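Local coordinates for enoyl-CoA hydratase/isomerase family protein (Bacillus anthracis, PDB 3KQF) that probably catalyses the reversible hydration of the double bond of enoyl-CoA thioesters, as enoyl-CoA hydratases of the crotonase superfamily do, at residues T16-K21 / E51-V56. Residues are numbered along the deposited sequence; the frame is centred on the assembly and turned at random. Where two conformers were deposited one is given.
Sequences TPHVVK and EANTRV
The backbone O of N53 lies in the plane of the H18 imidazole, 3.2 Å from CD2 of H18. In one of two conformers of the N53 side chain, a water may link OD1 with H18 NE2. The first side-chain bond of T54 leads away from 16-21, yet its methyl CG2 meets CG1 of V20 at 3.7 Å; its hydroxyl points back along its own segment and donates to E51 OE1 (OG1 to OE1 2.6 Å). R55 runs alongside H18, both side chains pointing the same way. With chi3 -177° its chain stays extended from CG to NE; CD lies over the ring and the guanidinium carries on flat above one face, with planes 17° apart and centres 3.9 Å apart. A205 O and Y262 O bind NH1 and NH2 and hold that group in place. Two donors grip H18 O: R55 N at 2.7 Å, tilted from the carbonyl plane, and V56 N at 3.1 Å, almost in line with the C=O bond. V56 O then accepts from V20 N (3.1 Å), and V19 and V56 turn their side chains to the same face, against A201 of helix 193-206. V19 and V56 thus form a parallel bridge where strands 19-24 and 56-61 begin; with helix 35-49 between them in the chain, the two strands make a beta-alpha-beta crossover of the crotonase fold.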
loop_
_atom_site.group_PDB
_atom_site.type_symbol
_atom_site.label_atom_id
_atom_site.label_comp_id
_atom_site.label_asym_id
_atom_site.label_seq_id
_atom_site.Cartn_x
_atom_site.Cartn_y
_atom_site.Cartn_z
ATOM N N THR A 16 23.417 -24.877 5.063
ATOM C CA THR A 16 22.184 -25.097 5.804
ATOM C C THR A 16 21.172 -25.896 4.972
ATOM O O THR A 16 20.822 -25.484 3.861
ATOM C CB THR A 16 21.565 -23.746 6.191
ATOM O OG1 THR A 16 22.576 -22.915 6.788
ATOM C CG2 THR A 16 20.389 -23.942 7.158
ATOM N N PRO A 17 20.689 -27.032 5.506
ATOM C CA PRO A 17 19.717 -27.880 4.786
ATOM C C PRO A 17 18.469 -27.135 4.274
ATOM O O PRO A 17 17.874 -26.339 5.013
ATOM C CB PRO A 17 19.320 -28.915 5.832
ATOM C CG PRO A 17 20.490 -29.004 6.735
ATOM C CD PRO A 17 21.105 -27.647 6.782
ATOM N N HIS A 18 18.105 -27.407 3.018
ATOM C CA HIS A 18 16.971 -26.777 2.316
ATOM C C HIS A 18 17.163 -25.274 2.053
ATOM O O HIS A 18 16.279 -24.624 1.487
ATOM C CB HIS A 18 15.639 -26.979 3.050
ATOM C CG HIS A 18 15.302 -28.407 3.339
ATOM N ND1 HIS A 18 15.147 -28.885 4.622
ATOM C CD2 HIS A 18 15.103 -29.463 2.518
ATOM C CE1 HIS A 18 14.856 -30.170 4.576
ATOM N NE2 HIS A 18 14.827 -30.547 3.312
ATOM N N VAL A 19 18.298 -24.716 2.471
ATOM C CA VAL A 19 18.554 -23.274 2.285
ATOM C C VAL A 19 19.847 -23.028 1.524
ATOM O O VAL A 19 20.879 -23.621 1.849
ATOM C CB VAL A 19 18.648 -22.548 3.649
ATOM C CG1 VAL A 19 18.949 -21.052 3.465
ATOM C CG2 VAL A 19 17.345 -22.741 4.429
ATOM N N VAL A 20 19.781 -22.167 0.500
ATOM C CA VAL A 20 20.955 -21.794 -0.275
ATOM C C VAL A 20 21.190 -20.303 -0.070
ATOM O O VAL A 20 20.233 -19.527 -0.079
ATOM C CB VAL A 20 20.813 -22.123 -1.796
ATOM C CG1 VAL A 20 19.680 -21.388 -2.414
ATOM C CG2 VAL A 20 22.144 -21.837 -2.533
ATOM N N LYS A 21 22.441 -19.916 0.148
ATOM C CA LYS A 21 22.812 -18.508 0.361
ATOM C C LYS A 21 23.722 -18.097 -0.767
ATOM O O LYS A 21 24.793 -18.696 -0.953
ATOM C CB LYS A 21 23.535 -18.322 1.707
ATOM C CG LYS A 21 23.928 -16.882 2.003
ATOM C CD LYS A 21 24.703 -16.702 3.304
ATOM C CE LYS A 21 26.099 -17.283 3.220
ATOM N NZ LYS A 21 26.941 -16.850 4.357
ATOM N N GLU A 51 15.721 -26.938 -8.416
ATOM C CA GLU A 51 16.094 -27.675 -7.202
ATOM C C GLU A 51 14.912 -27.894 -6.257
ATOM O O GLU A 51 14.552 -27.009 -5.492
ATOM C CB GLU A 51 17.227 -26.968 -6.455
ATOM C CG GLU A 51 18.599 -27.138 -7.082
ATOM C CD GLU A 51 19.685 -26.353 -6.346
ATOM O OE1 GLU A 51 19.371 -25.651 -5.354
ATOM O OE2 GLU A 51 20.855 -26.433 -6.767
ATOM N N ALA A 52 14.324 -29.085 -6.316
ATOM C CA ALA A 52 13.218 -29.455 -5.440
ATOM C C ALA A 52 13.623 -29.550 -3.945
ATOM O O ALA A 52 12.784 -29.368 -3.053
ATOM C CB ALA A 52 12.613 -30.784 -5.909
ATOM N N ASN A 53 14.897 -29.836 -3.684
ATOM C CA ASN A 53 15.401 -29.955 -2.313
ATOM C C ASN A 53 15.652 -28.583 -1.670
ATOM O O ASN A 53 15.773 -28.475 -0.447
ATOM C CB ASN A 53 16.694 -30.771 -2.307
ATOM C CG ASN A 53 17.183 -31.091 -0.908
ATOM O OD1 ASN A 53 16.403 -31.137 0.046
ATOM N ND2 ASN A 53 18.482 -31.339 -0.782
ATOM N N THR A 54 15.744 -27.543 -2.493
ATOM C CA THR A 54 15.996 -26.178 -1.996
ATOM C C THR A 54 14.677 -25.480 -1.706
ATOM O O THR A 54 13.861 -25.273 -2.606
ATOM C CB THR A 54 16.825 -25.364 -2.986
ATOM O OG1 THR A 54 18.100 -25.996 -3.142
ATOM C CG2 THR A 54 17.036 -23.935 -2.478
ATOM N N ARG A 55 14.479 -25.102 -0.443
ATOM C CA ARG A 55 13.206 -24.506 -0.035
ATOM C C ARG A 55 13.192 -22.998 0.132
ATOM O O ARG A 55 12.130 -22.401 0.060
ATOM C CB ARG A 55 12.715 -25.162 1.259
ATOM C CG ARG A 55 12.359 -26.647 1.098
ATOM C CD ARG A 55 11.960 -27.308 2.410
ATOM N NE ARG A 55 11.692 -28.738 2.217
ATOM C CZ ARG A 55 11.174 -29.547 3.132
ATOM N NH1 ARG A 55 10.831 -29.097 4.338
ATOM N NH2 ARG A 55 10.978 -30.821 2.827
ATOM N N VAL A 56 14.355 -22.401 0.374
ATOM C CA VAL A 56 14.470 -20.973 0.599
ATOM C C VAL A 56 15.842 -20.561 0.133
ATOM O O VAL A 56 16.831 -21.327 0.269
ATOM C CB VAL A 56 14.362 -20.594 2.111
ATOM C CG1 VAL A 56 14.402 -19.083 2.289
ATOM C CG2 VAL A 56 13.102 -21.154 2.752
HETATM O O HOH W 1 15.463 -32.644 2.087
#